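Putative laminarinase (Phanerochaete chrysosporium, PDB 2W39) probably hydrolyses the beta-glucosidic links of laminarin and related beta-glucans, as a secreted glycoside hydrolase of family 16. Local coordinates at residues G29-V34 against N250-G255; F18-I23 against N70-R75; N207-I212 against D222-P227; T81-V86 against Y187-T192. All blocks are in the same frame, centred on the assembly; numbering follows the deposited sequence. Where two conformers were deposited one is given.

How the contacts relate
Two pairs of contacts sit at different ends of the sandwich. Contacts 1 and 2 meet at strand 69-76 of the mixed sheet: contact 2 includes it, and both strands of contact 1 pair with it. They touch where Leu251 O meets Ser71 OG and Asn32 ND2 meets Asn70 OD1. Both lie beside the bound sugar; contact 2 carries a salt-bridge network, contact 1 one backbone bond and a weak amide-phenol bond amid packing. Contact 4, a buried, regular antiparallel pairing, belongs to the other sheet. Contact 3, a helix start and a loop, is a smaller, partly buried clasp nearer the surface, whose Trp224 packs on Val84 and Ala188 of contact 4.

Contact 1. Residues G29-V34 against N250-G255; sequences GRVNYV and NLTFCG
Arg30 N donates to Phe253 O at 2.7 Å, the stronger of two hydrogen bonds joining residues 29-34 to the end of strand 246-253 in this family 16 beta-sandwich. Strands 31-33 and 246-253 both pair with strand 69-76, so the contact links two partners of one strand; the axes of segments 31-33 and 250-253 come no nearer than 7.1 Å. An inverse gamma turn centred on Arg30 accompanies the bond, while the arginine side chain leads off to Asn278 and the Gly66 carbonyl.

The second bond is weak: Asn250 ND2 reaches Tyr33 OH at 3.1 Å, near the plane of the phenol ring, with amide and ring planes 82° apart. Asn250 OD1 accepts from Trp103 NE1, which keeps the amide nitrogen turned to the tyrosine. The Asn250 side chain is also about 4 Å from a bound glucose unit, placing Tyr33 one shell behind the sugar site.

With CG anti to its carbonyl carbon (chi1 -82°), Tyr33 lays its ring across to the other strand, where CE1 comes 3.4 Å from Leu251 O and OH rests against Thr252 CB. A leucine here would probably leave Asn250 ND2 without its phenol mate and open a gap beside Thr252 and the Leu251 carbonyl.

Val31 fills the middle. Its CG1 packs 3.3 Å from Thr252 OG1, a hydroxyl hydrogen-bonded to Asp25, and its CG2 lies over the rim of one Tyr33 ring face. At the far end, Gly29 lets the strand in close: its CA is 3.0 Å from Phe253 O.

Contact 2. Residues F18-I23 against N70-R75; sequences FTHEAI and NSVRIR
Thr19 and Arg75 form an antiparallel hydrogen-bonded pair, N to O in both directions at 2.9 Å, and two residues on, Glu21 N gives an almost straight bond to Arg73 O. Between them, His20 faces Ile74 as a non-hydrogen-bonded pair.

Among the charges, Glu21 OE1 takes the Arg73 NE hydrogen at 2.9 Å; the oxygen lies in the guanidinium plane, yet the donor stands well above the carboxylate plane. OE2 is 3.5 Å from Arg75 NH1, a purely electrostatic pairing. Glu107 salt-bridges both arginines, and Arg73 NH2 also donates to O6 of a bound glucose, so Glu21 probably helps, from the second shell, to position a sugar-binding arginine.

Water 1 links Thr19 OG1, Arg75 O and Arg75 NE; water 2 accepts from Arg73 N and may donate to Glu21 O.

Of the apolar contacts, Ile74 CG2 sits centrally over one His20 face, a CH-pi contact 3.5 Å from the centroid. Val72 CG1 meets that ring's edge, Ile74 CD1 touches Phe18 CD2, and Ile23 CD1 lies over one Arg73 guanidinium face, toward its rim.

Strand 18-20, following helix 14-17, borders strand 69-76, which also pairs with strand 246-253 and, in parallel, with 31-33; helix 36-41 packs on His20 and Val72, strand 51-55 on Ile74.

Contact 3. Residues N207-I212 against D222-P227; sequences NVPNDI and DNWGTP
Trp224 presents one indole face to Ile212 and Pro209, and its nitrogen edge to Asp211. The contact joins the start of helix 210-214, with Pro209 as N-cap, to the loop between strands 218-220 and 229-232; both pack on strands 185-191 and 195-202 of the sandwich. Ile212 lies over the benzene half: CG1 is 3.7 Å from the centroid of the six-membered ring, almost on its normal, and CD1 touches CE3. Pro209 comes to the same face over the pyrrole half, its CB 3.8 Å from Trp224 CD1, a more slanting CH-pi contact.

Asp211 approaches at the rim. With CG anti to the carbonyl carbon (chi1 -77°), its carboxylate swings beside the indole, the planes 65° apart, and OD2 receives the Trp224 NE1 hydrogen at 3.0 Å and 166°. The oxygen lies close to the ring plane and is met on its anti side. Asn220 N donates to the same OD2, and solvent modelled at two mutually exclusive positions, hence less certain, links it to Asn223 ND2.

Trp199 meets the indole edge-to-face, and Phe201 packs on Pro209 and Ile212.

CH-pi contacts thus spread over one face of a buried indole, while its single N-H is satisfied by an acid. That bond and the packing on the face together probably limit rotation of the ring, and the carboxylate, placed in the first turn of a helix, is probably steadied by the helix's positive end.

Contact 4. Residues T81-V86 against Y187-T192; sequences TTHVAV and YAMERT
Thr81 O accepts the His83 ND1 hydrogen at 2.8 Å and also lies 3.2 Å above one face of the Arg191 guanidinium, with no hydrogen bond to it. This closes one end of an antiparallel ladder between strands 83-89 and 185-191 of the beta-sandwich; the axes of segments 83-86 and 187-191 approach to 4.7 Å. His83 with Arg191 and Ala85 with Met189 are hydrogen-bonded pairs; Arg191 N to His83 O is practically straight at 179°. Val84 with Glu190, between them, and Val86 with Ala188, beyond, are the non-hydrogen-bonded pairs.

With CG anti to the backbone N (chi1 169°) and the chain extended as far as NE, Arg191 passes obliquely across Thr81, its CD 3.3 Å from the Thr81 carbonyl oxygen. NH1 donates to Asp243 O, and a water bonded to Thr82 OG1 bonds weakly to NE. A leucine in its place would probably leave the Asp243 carbonyl without this donor and uncover Thr81 O on the guanidinium side.

On the face of Val84 and Ala188, both packed by Trp224, Glu190 reaches Tyr3 OH and Thr221. On the other, the bent chain of Met189 brings CE 3.5 Å from His83 NE2, the nitrogen bonded to Glu104 OE2.

Contact 1. Residues G29-V34 against N250-G255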
loop_
_atom_site.group_PDB
_atom_site.type_symbol
_atom_site.label_atom_id
_atom_site.label_comp_id
_atom_site.label_asym_id
_atom_site.label_seq_id
_atom_site.Cartn_x
_atom_site.Cartn_y
_atom_site.Cartn_z
ATOM N N GLY A 29 13.165 -1.621 8.828
ATOM C CA GLY A 29 12.880 -3.039 8.745
ATOM C C GLY A 29 14.092 -3.918 8.498
ATOM O O GLY A 29 15.190 -3.428 8.182
ATOM N N ARG A 30 13.892 -5.223 8.645
ATOM C CA ARG A 30 14.936 -6.211 8.393
ATOM C C ARG A 30 14.902 -6.552 6.901
ATOM O O ARG A 30 14.528 -7.658 6.487
ATOM C CB ARG A 30 14.721 -7.433 9.275
ATOM C CG ARG A 30 15.799 -8.492 9.174
ATOM C CD ARG A 30 17.197 -7.954 9.472
ATOM N NE ARG A 30 18.168 -9.033 9.356
ATOM C CZ ARG A 30 19.462 -8.862 9.101
ATOM N NH1 ARG A 30 19.976 -7.648 8.946
ATOM N NH2 ARG A 30 20.237 -9.936 9.019
ATOM N N VAL A 31 15.260 -5.553 6.093
ATOM C CA VAL A 31 15.062 -5.599 4.648
ATOM C C VAL A 31 16.283 -5.044 3.956
ATOM O O VAL A 31 16.946 -4.134 4.459
ATOM C CB VAL A 31 13.788 -4.789 4.237
ATOM C CG1 VAL A 31 13.977 -3.268 4.407
ATOM C CG2 VAL A 31 13.380 -5.110 2.797
ATOM N N ASN A 32 16.576 -5.594 2.783
ATOM C CA ASN A 32 17.573 -5.039 1.882
ATOM C C ASN A 32 16.862 -4.701 0.578
ATOM O O ASN A 32 16.559 -5.604 -0.217
ATOM C CB ASN A 32 18.710 -6.029 1.647
ATOM C CG ASN A 32 19.821 -5.427 0.826
ATOM O OD1 ASN A 32 20.358 -4.382 1.169
ATOM N ND2 ASN A 32 20.161 -6.074 -0.273
ATOM N N TYR A 33 16.555 -3.424 0.386
ATOM C CA TYR A 33 15.863 -2.986 -0.815
ATOM C C TYR A 33 16.860 -2.894 -1.962
ATOM O O TYR A 33 17.805 -2.110 -1.916
ATOM C CB TYR A 33 15.238 -1.629 -0.563
ATOM C CG TYR A 33 13.909 -1.635 0.155
ATOM C CD1 TYR A 33 12.902 -2.552 -0.171
ATOM C CD2 TYR A 33 13.619 -0.653 1.115
ATOM C CE1 TYR A 33 11.650 -2.503 0.464
ATOM C CE2 TYR A 33 12.372 -0.600 1.737
ATOM C CZ TYR A 33 11.387 -1.506 1.384
ATOM O OH TYR A 33 10.128 -1.466 1.941
ATOM N N VAL A 34 16.634 -3.703 -2.991
ATOM C CA VAL A 34 17.552 -3.792 -4.120
ATOM C C VAL A 34 17.105 -2.924 -5.277
ATOM O O VAL A 34 15.933 -2.571 -5.394
ATOM C CB VAL A 34 17.757 -5.255 -4.563
ATOM C CG1 VAL A 34 18.345 -6.074 -3.406
ATOM C CG2 VAL A 34 16.466 -5.874 -5.081
ATOM N N ASN A 250 5.593 -1.578 -1.996
ATOM C CA ASN A 250 6.777 -2.135 -1.336
ATOM C C ASN A 250 6.444 -3.296 -0.436
ATOM O O ASN A 250 5.280 -3.557 -0.128
ATOM C CB ASN A 250 7.519 -1.050 -0.519
ATOM C CG ASN A 250 6.743 -0.629 0.701
ATOM O OD1 ASN A 250 5.803 0.164 0.597
ATOM N ND2 ASN A 250 7.092 -1.184 1.864
ATOM N N LEU A 251 7.503 -3.958 0.011
ATOM C CA LEU A 251 7.393 -4.962 1.055
ATOM C C LEU A 251 8.611 -4.827 1.960
ATOM O O LEU A 251 9.742 -5.050 1.525
ATOM C CB LEU A 251 7.340 -6.357 0.436
ATOM C CG LEU A 251 7.487 -7.529 1.419
ATOM C CD1 LEU A 251 6.373 -7.542 2.468
ATOM C CD2 LEU A 251 7.548 -8.850 0.653
ATOM N N THR A 252 8.377 -4.434 3.210
ATOM C CA THR A 252 9.419 -4.494 4.225
ATOM C C THR A 252 9.094 -5.605 5.233
ATOM O O THR A 252 8.054 -6.274 5.121
ATOM C CB THR A 252 9.695 -3.104 4.888
ATOM O OG1 THR A 252 10.947 -3.209 5.583
ATOM C CG2 THR A 252 8.593 -2.654 5.834
ATOM N N PHE A 253 9.998 -5.824 6.188
ATOM C CA PHE A 253 9.819 -6.852 7.224
ATOM C C PHE A 253 10.197 -6.259 8.564
ATOM O O PHE A 253 11.174 -5.514 8.652
ATOM C CB PHE A 253 10.697 -8.092 6.970
ATOM C CG PHE A 253 10.710 -8.541 5.539
ATOM C CD1 PHE A 253 11.765 -8.193 4.699
ATOM C CD2 PHE A 253 9.660 -9.296 5.025
ATOM C CE1 PHE A 253 11.773 -8.593 3.351
ATOM C CE2 PHE A 253 9.664 -9.696 3.692
ATOM C CZ PHE A 253 10.722 -9.346 2.858
ATOM N N CYS A 254 9.444 -6.596 9.613
ATOM C CA CYS A 254 9.730 -6.126 10.975
ATOM C C CYS A 254 9.676 -4.592 11.012
ATOM O O CYS A 254 8.725 -4.014 10.506
ATOM C CB CYS A 254 11.078 -6.698 11.476
ATOM S SG CYS A 254 11.202 -8.498 11.265
ATOM N N GLY A 255 10.671 -3.938 11.605
ATOM C CA GLY A 255 10.686 -2.477 11.611
ATOM C C GLY A 255 9.714 -1.848 12.574
ATOM O O GLY A 255 9.181 -2.509 13.476
#

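Contact 2. Residues F18-I23 against N70-R75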
loop_
_atom_site.group_PDB
_atom_site.type_symbol
_atom_site.label_atom_id
_atom_site.label_comp_id
_atom_site.label_asym_id
_atom_site.label_seq_id
_atom_site.Cartn_x
_atom_site.Cartn_y
_atom_site.Cartn_z
ATOM N N PHE A 18 8.359 3.041 -13.467
ATOM C CA PHE A 18 8.725 3.076 -12.043
ATOM C C PHE A 18 10.217 2.884 -11.943
ATOM O O PHE A 18 10.832 2.363 -12.864
ATOM C CB PHE A 18 8.058 1.925 -11.271
ATOM C CG PHE A 18 6.600 2.156 -10.933
ATOM C CD1 PHE A 18 5.632 2.327 -11.916
ATOM C CD2 PHE A 18 6.195 2.181 -9.598
ATOM C CE1 PHE A 18 4.310 2.538 -11.583
ATOM C CE2 PHE A 18 4.862 2.383 -9.247
ATOM C CZ PHE A 18 3.914 2.571 -10.246
ATOM N N THR A 19 10.794 3.284 -10.818
ATOM C CA THR A 19 12.135 2.863 -10.462
ATOM C C THR A 19 12.054 2.008 -9.200
ATOM O O THR A 19 11.045 2.008 -8.489
ATOM C CB THR A 19 13.092 4.031 -10.215
ATOM O OG1 THR A 19 12.671 4.746 -9.059
ATOM C CG2 THR A 19 13.139 4.950 -11.409
ATOM N N HIS A 20 13.103 1.243 -8.952
ATOM C CA HIS A 20 13.281 0.571 -7.674
ATOM C C HIS A 20 14.137 1.450 -6.775
ATOM O O HIS A 20 15.215 1.916 -7.172
ATOM C CB HIS A 20 13.993 -0.767 -7.880
ATOM C CG HIS A 20 13.145 -1.838 -8.494
ATOM N ND1 HIS A 20 12.487 -1.694 -9.698
ATOM C CD2 HIS A 20 12.896 -3.108 -8.084
ATOM C CE1 HIS A 20 11.852 -2.821 -9.984
ATOM N NE2 HIS A 20 12.092 -3.700 -9.027
ATOM N N GLU A 21 13.672 1.687 -5.557
ATOM C CA GLU A 21 14.400 2.510 -4.604
ATOM C C GLU A 21 15.336 1.621 -3.795
ATOM O O GLU A 21 14.885 0.841 -2.951
ATOM C CB GLU A 21 13.425 3.222 -3.687
ATOM C CG GLU A 21 12.441 4.152 -4.391
ATOM C CD GLU A 21 11.670 4.950 -3.372
ATOM O OE1 GLU A 21 10.565 4.521 -2.977
ATOM O OE2 GLU A 21 12.201 6.014 -2.956
ATOM N N ALA A 22 16.638 1.749 -4.049
ATOM C CA ALA A 22 17.638 0.993 -3.307
ATOM C C ALA A 22 18.091 1.887 -2.164
ATOM O O ALA A 22 19.135 2.548 -2.225
ATOM C CB ALA A 22 18.785 0.618 -4.217
ATOM N N ILE A 23 17.284 1.904 -1.113
ATOM C CA ILE A 23 17.448 2.829 -0.001
ATOM C C ILE A 23 17.446 2.062 1.299
ATOM O O ILE A 23 16.832 0.997 1.403
ATOM C CB ILE A 23 16.332 3.920 0.020
ATOM C CG1 ILE A 23 14.925 3.308 0.208
ATOM C CG2 ILE A 23 16.405 4.778 -1.233
ATOM C CD1 ILE A 23 13.822 4.330 0.399
ATOM N N ASN A 70 16.250 -9.614 1.112
ATOM C CA ASN A 70 16.088 -8.854 -0.119
ATOM C C ASN A 70 14.615 -8.694 -0.474
ATOM O O ASN A 70 13.816 -9.644 -0.379
ATOM C CB ASN A 70 16.789 -9.521 -1.302
ATOM C CG ASN A 70 18.299 -9.448 -1.224
ATOM O OD1 ASN A 70 18.876 -8.657 -0.487
ATOM N ND2 ASN A 70 18.956 -10.277 -2.042
ATOM N N SER A 71 14.257 -7.471 -0.869
ATOM C CA SER A 71 12.896 -7.138 -1.254
ATOM C C SER A 71 12.956 -5.901 -2.143
ATOM O O SER A 71 14.051 -5.423 -2.481
ATOM C CB SER A 71 12.057 -6.896 0.001
ATOM O OG SER A 71 10.678 -6.845 -0.340
ATOM N N VAL A 72 11.782 -5.386 -2.495
ATOM C CA VAL A 72 11.708 -4.263 -3.414
ATOM C C VAL A 72 10.728 -3.202 -2.931
ATOM O O VAL A 72 9.728 -3.500 -2.254
ATOM C CB VAL A 72 11.363 -4.710 -4.858
ATOM C CG1 VAL A 72 12.441 -5.652 -5.424
ATOM C CG2 VAL A 72 9.986 -5.348 -4.943
ATOM N N ARG A 73 11.013 -1.967 -3.341
ATOM C CA ARG A 73 10.186 -0.787 -3.107
ATOM C C ARG A 73 10.212 -0.018 -4.424
ATOM O O ARG A 73 11.243 0.543 -4.796
ATOM C CB ARG A 73 10.775 0.033 -1.959
ATOM C CG ARG A 73 10.110 1.397 -1.758
ATOM C CD ARG A 73 10.481 1.977 -0.431
ATOM N NE ARG A 73 10.172 3.405 -0.338
ATOM C CZ ARG A 73 9.917 4.053 0.799
ATOM N NH1 ARG A 73 9.774 3.398 1.943
ATOM N NH2 ARG A 73 9.735 5.365 0.779
ATOM N N ILE A 74 9.107 -0.055 -5.151
ATOM C CA ILE A 74 9.050 0.603 -6.444
ATOM C C ILE A 74 8.275 1.893 -6.345
ATOM O O ILE A 74 7.321 2.002 -5.574
ATOM C CB ILE A 74 8.515 -0.348 -7.570
ATOM C CG1 ILE A 74 7.015 -0.717 -7.429
ATOM C CG2 ILE A 74 9.412 -1.599 -7.691
ATOM C CD1 ILE A 74 6.429 -1.341 -8.687
ATOM N N ARG A 75 8.682 2.884 -7.125
ATOM C CA ARG A 75 8.131 4.219 -7.038
ATOM C C ARG A 75 7.856 4.740 -8.443
ATOM O O ARG A 75 8.730 4.701 -9.323
ATOM C CB ARG A 75 9.143 5.140 -6.348
ATOM C CG ARG A 75 8.621 6.566 -6.172
ATOM C CD ARG A 75 9.648 7.471 -5.541
ATOM N NE ARG A 75 10.751 7.774 -6.456
ATOM C CZ ARG A 75 11.812 8.500 -6.127
ATOM N NH1 ARG A 75 11.950 8.959 -4.893
ATOM N NH2 ARG A 75 12.740 8.761 -7.038
HETATM O O HOH W 1 10.776 6.662 -9.157
HETATM O O HOH W 2 13.747 -1.588 -4.023
#

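Contact 3. Residues N207-I212 against D222-P227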
loop_
_atom_site.group_PDB
_atom_site.type_symbol
_atom_site.label_atom_id
_atom_site.label_comp_id
_atom_site.label_asym_id
_atom_site.label_seq_id
_atom_site.Cartn_x
_atom_site.Cartn_y
_atom_site.Cartn_z
ATOM N N ASN A 207 -20.908 -6.414 -6.964
ATOM C CA ASN A 207 -21.207 -4.994 -7.088
ATOM C C ASN A 207 -20.006 -4.104 -7.404
ATOM O O ASN A 207 -20.076 -2.891 -7.211
ATOM C CB ASN A 207 -21.909 -4.472 -5.815
ATOM C CG ASN A 207 -20.990 -4.425 -4.592
ATOM O OD1 ASN A 207 -21.300 -3.745 -3.601
ATOM N ND2 ASN A 207 -19.880 -5.144 -4.636
ATOM N N VAL A 208 -18.914 -4.677 -7.900
ATOM C CA VAL A 208 -17.755 -3.864 -8.275
ATOM C C VAL A 208 -18.087 -2.984 -9.498
ATOM O O VAL A 208 -18.541 -3.492 -10.528
ATOM C CB VAL A 208 -16.471 -4.726 -8.514
ATOM C CG1 VAL A 208 -16.629 -5.803 -9.581
ATOM C CG2 VAL A 208 -15.264 -3.833 -8.828
ATOM N N PRO A 209 -17.885 -1.661 -9.390
ATOM C CA PRO A 209 -18.095 -0.806 -10.557
ATOM C C PRO A 209 -17.285 -1.268 -11.762
ATOM O O PRO A 209 -16.093 -1.543 -11.644
ATOM C CB PRO A 209 -17.622 0.572 -10.074
ATOM C CG PRO A 209 -17.879 0.529 -8.602
ATOM C CD PRO A 209 -17.492 -0.874 -8.205
ATOM N N ASN A 210 -17.919 -1.302 -12.932
ATOM C CA ASN A 210 -17.200 -1.670 -14.146
ATOM C C ASN A 210 -15.972 -0.776 -14.378
ATOM O O ASN A 210 -14.931 -1.237 -14.839
ATOM C CB ASN A 210 -18.134 -1.665 -15.351
ATOM C CG ASN A 210 -17.487 -2.234 -16.567
ATOM O OD1 ASN A 210 -17.579 -3.449 -16.825
ATOM N ND2 ASN A 210 -16.799 -1.398 -17.314
ATOM N N ASP A 211 -16.104 0.512 -14.053
ATOM C CA ASP A 211 -14.983 1.450 -14.191
ATOM C C ASP A 211 -13.723 0.932 -13.499
ATOM O O ASP A 211 -12.615 1.076 -14.011
ATOM C CB ASP A 211 -15.319 2.772 -13.509
ATOM C CG ASP A 211 -16.252 3.649 -14.294
ATOM O OD1 ASP A 211 -16.600 3.319 -15.452
ATOM O OD2 ASP A 211 -16.617 4.699 -13.725
ATOM N N ILE A 212 -13.910 0.380 -12.309
ATOM C CA ILE A 212 -12.805 -0.157 -11.523
ATOM C C ILE A 212 -12.354 -1.508 -12.068
ATOM O O ILE A 212 -11.159 -1.727 -12.264
ATOM C CB ILE A 212 -13.208 -0.268 -10.038
ATOM C CG1 ILE A 212 -13.338 1.134 -9.408
ATOM C CG2 ILE A 212 -12.235 -1.146 -9.246
ATOM C CD1 ILE A 212 -13.884 1.139 -8.004
ATOM N N ASP A 222 -18.726 9.215 -9.446
ATOM C CA ASP A 222 -20.097 9.440 -8.949
ATOM C C ASP A 222 -20.879 8.141 -8.870
ATOM O O ASP A 222 -21.861 8.050 -8.119
ATOM C CB ASP A 222 -20.889 10.380 -9.888
ATOM C CG ASP A 222 -20.411 11.821 -9.847
ATOM O OD1 ASP A 222 -20.972 12.647 -10.609
ATOM O OD2 ASP A 222 -19.497 12.149 -9.060
ATOM N N ASN A 223 -20.460 7.167 -9.674
ATOM C CA ASN A 223 -21.145 5.900 -9.852
ATOM C C ASN A 223 -20.610 4.759 -8.998
ATOM O O ASN A 223 -21.039 3.617 -9.153
ATOM C CB ASN A 223 -21.099 5.507 -11.336
ATOM C CG ASN A 223 -21.861 6.484 -12.219
ATOM O OD1 ASN A 223 -22.854 7.083 -11.792
ATOM N ND2 ASN A 223 -21.399 6.655 -13.451
ATOM N N TRP A 224 -19.693 5.065 -8.081
ATOM C CA TRP A 224 -18.940 4.020 -7.400
ATOM C C TRP A 224 -19.476 3.606 -6.036
ATOM O O TRP A 224 -18.923 2.710 -5.394
ATOM C CB TRP A 224 -17.492 4.484 -7.271
ATOM C CG TRP A 224 -16.752 4.489 -8.584
ATOM C CD1 TRP A 224 -17.273 4.388 -9.853
ATOM C CD2 TRP A 224 -15.347 4.632 -8.741
ATOM N NE1 TRP A 224 -16.261 4.430 -10.781
ATOM C CE2 TRP A 224 -15.066 4.591 -10.126
ATOM C CE3 TRP A 224 -14.285 4.802 -7.843
ATOM C CZ2 TRP A 224 -13.755 4.668 -10.635
ATOM C CZ3 TRP A 224 -12.995 4.896 -8.342
ATOM C CH2 TRP A 224 -12.733 4.822 -9.725
ATOM N N GLY A 225 -20.555 4.234 -5.593
ATOM C CA GLY A 225 -21.092 3.950 -4.266
ATOM C C GLY A 225 -20.239 4.550 -3.154
ATOM O O GLY A 225 -19.263 5.269 -3.379
ATOM N N THR A 226 -20.603 4.222 -1.929
ATOM C CA THR A 226 -19.948 4.768 -0.759
ATOM C C THR A 226 -18.521 4.237 -0.630
ATOM O O THR A 226 -18.291 3.035 -0.761
ATOM C CB THR A 226 -20.792 4.419 0.462
ATOM O OG1 THR A 226 -22.036 5.099 0.319
ATOM C CG2 THR A 226 -20.121 4.820 1.754
ATOM N N PRO A 227 -17.554 5.130 -0.351
ATOM C CA PRO A 227 -16.177 4.671 -0.187
ATOM C C PRO A 227 -15.972 3.842 1.079
ATOM O O PRO A 227 -16.732 3.935 2.049
ATOM C CB PRO A 227 -15.379 5.983 -0.120
ATOM C CG PRO A 227 -16.342 6.958 0.445
ATOM C CD PRO A 227 -17.673 6.591 -0.169
HETATM O O HOH W 3 -19.170 5.549 -14.710
HETATM O O HOH W 4 -19.346 4.506 -14.050
#

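Contact 4. Residues T81-V86 against Y187-T192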
loop_
_atom_site.group_PDB
_atom_site.type_symbol
_atom_site.label_atom_id
_atom_site.label_comp_id
_atom_site.label_asym_id
_atom_site.label_seq_id
_atom_site.Cartn_x
_atom_site.Cartn_y
_atom_site.Cartn_z
ATOM N N THR A 81 -1.434 14.884 -8.354
ATOM C CA THR A 81 -2.164 15.712 -7.389
ATOM C C THR A 81 -3.625 15.227 -7.377
ATOM O O THR A 81 -3.919 14.224 -6.720
ATOM C CB THR A 81 -2.007 17.221 -7.663
ATOM O OG1 THR A 81 -2.460 17.513 -8.992
ATOM C CG2 THR A 81 -0.531 17.639 -7.498
ATOM N N THR A 82 -4.521 15.908 -8.093
ATOM C CA THR A 82 -5.894 15.434 -8.240
ATOM C C THR A 82 -5.920 14.302 -9.268
ATOM O O THR A 82 -5.524 14.480 -10.430
ATOM C CB THR A 82 -6.809 16.583 -8.632
ATOM O OG1 THR A 82 -6.867 17.477 -7.519
ATOM C CG2 THR A 82 -8.207 16.091 -8.976
ATOM N N HIS A 83 -6.324 13.108 -8.824
ATOM C CA HIS A 83 -6.259 11.938 -9.680
ATOM C C HIS A 83 -7.031 10.801 -9.042
ATOM O O HIS A 83 -7.432 10.884 -7.871
ATOM C CB HIS A 83 -4.801 11.497 -9.914
ATOM C CG HIS A 83 -4.138 10.880 -8.717
ATOM N ND1 HIS A 83 -3.802 11.602 -7.590
ATOM C CD2 HIS A 83 -3.691 9.620 -8.499
ATOM C CE1 HIS A 83 -3.195 10.800 -6.726
ATOM N NE2 HIS A 83 -3.120 9.588 -7.251
ATOM N N VAL A 84 -7.209 9.743 -9.840
ATOM C CA VAL A 84 -7.691 8.463 -9.327
ATOM C C VAL A 84 -6.670 7.393 -9.671
ATOM O O VAL A 84 -6.199 7.334 -10.810
ATOM C CB VAL A 84 -9.065 8.074 -9.936
ATOM C CG1 VAL A 84 -9.562 6.764 -9.362
ATOM C CG2 VAL A 84 -10.090 9.173 -9.679
ATOM N N ALA A 85 -6.322 6.548 -8.701
ATOM C CA ALA A 85 -5.417 5.412 -8.935
ATOM C C ALA A 85 -6.175 4.131 -8.626
ATOM O O ALA A 85 -6.809 4.020 -7.575
ATOM C CB ALA A 85 -4.159 5.518 -8.048
ATOM N N VAL A 86 -6.106 3.171 -9.547
ATOM C CA VAL A 86 -6.821 1.906 -9.409
ATOM C C VAL A 86 -5.820 0.762 -9.484
ATOM O O VAL A 86 -5.074 0.650 -10.461
ATOM C CB VAL A 86 -7.896 1.721 -10.506
ATOM C CG1 VAL A 86 -8.678 0.435 -10.258
ATOM C CG2 VAL A 86 -8.836 2.935 -10.536
ATOM N N TYR A 187 -8.388 -2.035 -5.343
ATOM C CA TYR A 187 -8.336 -0.830 -4.506
ATOM C C TYR A 187 -8.326 0.367 -5.425
ATOM O O TYR A 187 -7.529 0.419 -6.374
ATOM C CB TYR A 187 -7.086 -0.825 -3.627
ATOM C CG TYR A 187 -7.290 -1.572 -2.326
ATOM C CD1 TYR A 187 -6.951 -2.921 -2.191
ATOM C CD2 TYR A 187 -7.847 -0.912 -1.225
ATOM C CE1 TYR A 187 -7.154 -3.585 -0.969
ATOM C CE2 TYR A 187 -8.074 -1.576 -0.027
ATOM C CZ TYR A 187 -7.722 -2.904 0.088
ATOM O OH TYR A 187 -7.977 -3.512 1.290
ATOM N N ALA A 188 -9.174 1.352 -5.138
ATOM C CA ALA A 188 -9.199 2.598 -5.910
ATOM C C ALA A 188 -9.121 3.759 -4.935
ATOM O O ALA A 188 -9.737 3.734 -3.866
ATOM C CB ALA A 188 -10.459 2.685 -6.750
ATOM N N MET A 189 -8.370 4.788 -5.307
ATOM C CA MET A 189 -8.221 5.971 -4.463
ATOM C C MET A 189 -8.466 7.187 -5.332
ATOM O O MET A 189 -7.817 7.329 -6.374
ATOM C CB MET A 189 -6.821 5.983 -3.831
ATOM C CG MET A 189 -6.550 7.068 -2.788
ATOM S SD MET A 189 -6.377 8.742 -3.463
ATOM C CE MET A 189 -4.900 8.565 -4.454
ATOM N N GLU A 190 -9.421 8.028 -4.925
ATOM C CA GLU A 190 -9.669 9.318 -5.552
ATOM C C GLU A 190 -9.196 10.421 -4.624
ATOM O O GLU A 190 -9.602 10.486 -3.462
ATOM C CB GLU A 190 -11.162 9.496 -5.868
ATOM C CG GLU A 190 -11.477 10.876 -6.463
ATOM C CD GLU A 190 -12.942 11.122 -6.736
ATOM O OE1 GLU A 190 -13.781 10.355 -6.233
ATOM O OE2 GLU A 190 -13.245 12.118 -7.442
ATOM N N ARG A 191 -8.346 11.299 -5.156
ATOM C CA ARG A 191 -7.876 12.467 -4.420
ATOM C C ARG A 191 -8.276 13.716 -5.197
ATOM O O ARG A 191 -7.965 13.870 -6.378
ATOM C CB ARG A 191 -6.354 12.436 -4.278
ATOM C CG ARG A 191 -5.795 13.751 -3.760
ATOM C CD ARG A 191 -4.304 13.701 -3.478
ATOM N NE ARG A 191 -3.765 15.055 -3.536
ATOM C CZ ARG A 191 -2.489 15.332 -3.778
ATOM N NH1 ARG A 191 -1.594 14.355 -3.840
ATOM N NH2 ARG A 191 -2.115 16.593 -3.931
ATOM N N THR A 192 -8.959 14.617 -4.503
ATOM C CA THR A 192 -9.277 15.938 -5.011
ATOM C C THR A 192 -8.832 16.972 -3.983
ATOM O O THR A 192 -8.282 16.626 -2.938
ATOM C CB THR A 192 -10.783 16.111 -5.284
ATOM O OG1 THR A 192 -11.480 16.235 -4.040
ATOM C CG2 THR A 192 -11.346 14.956 -6.113
HETATM O O HOH W 5 -5.279 17.410 -5.032
#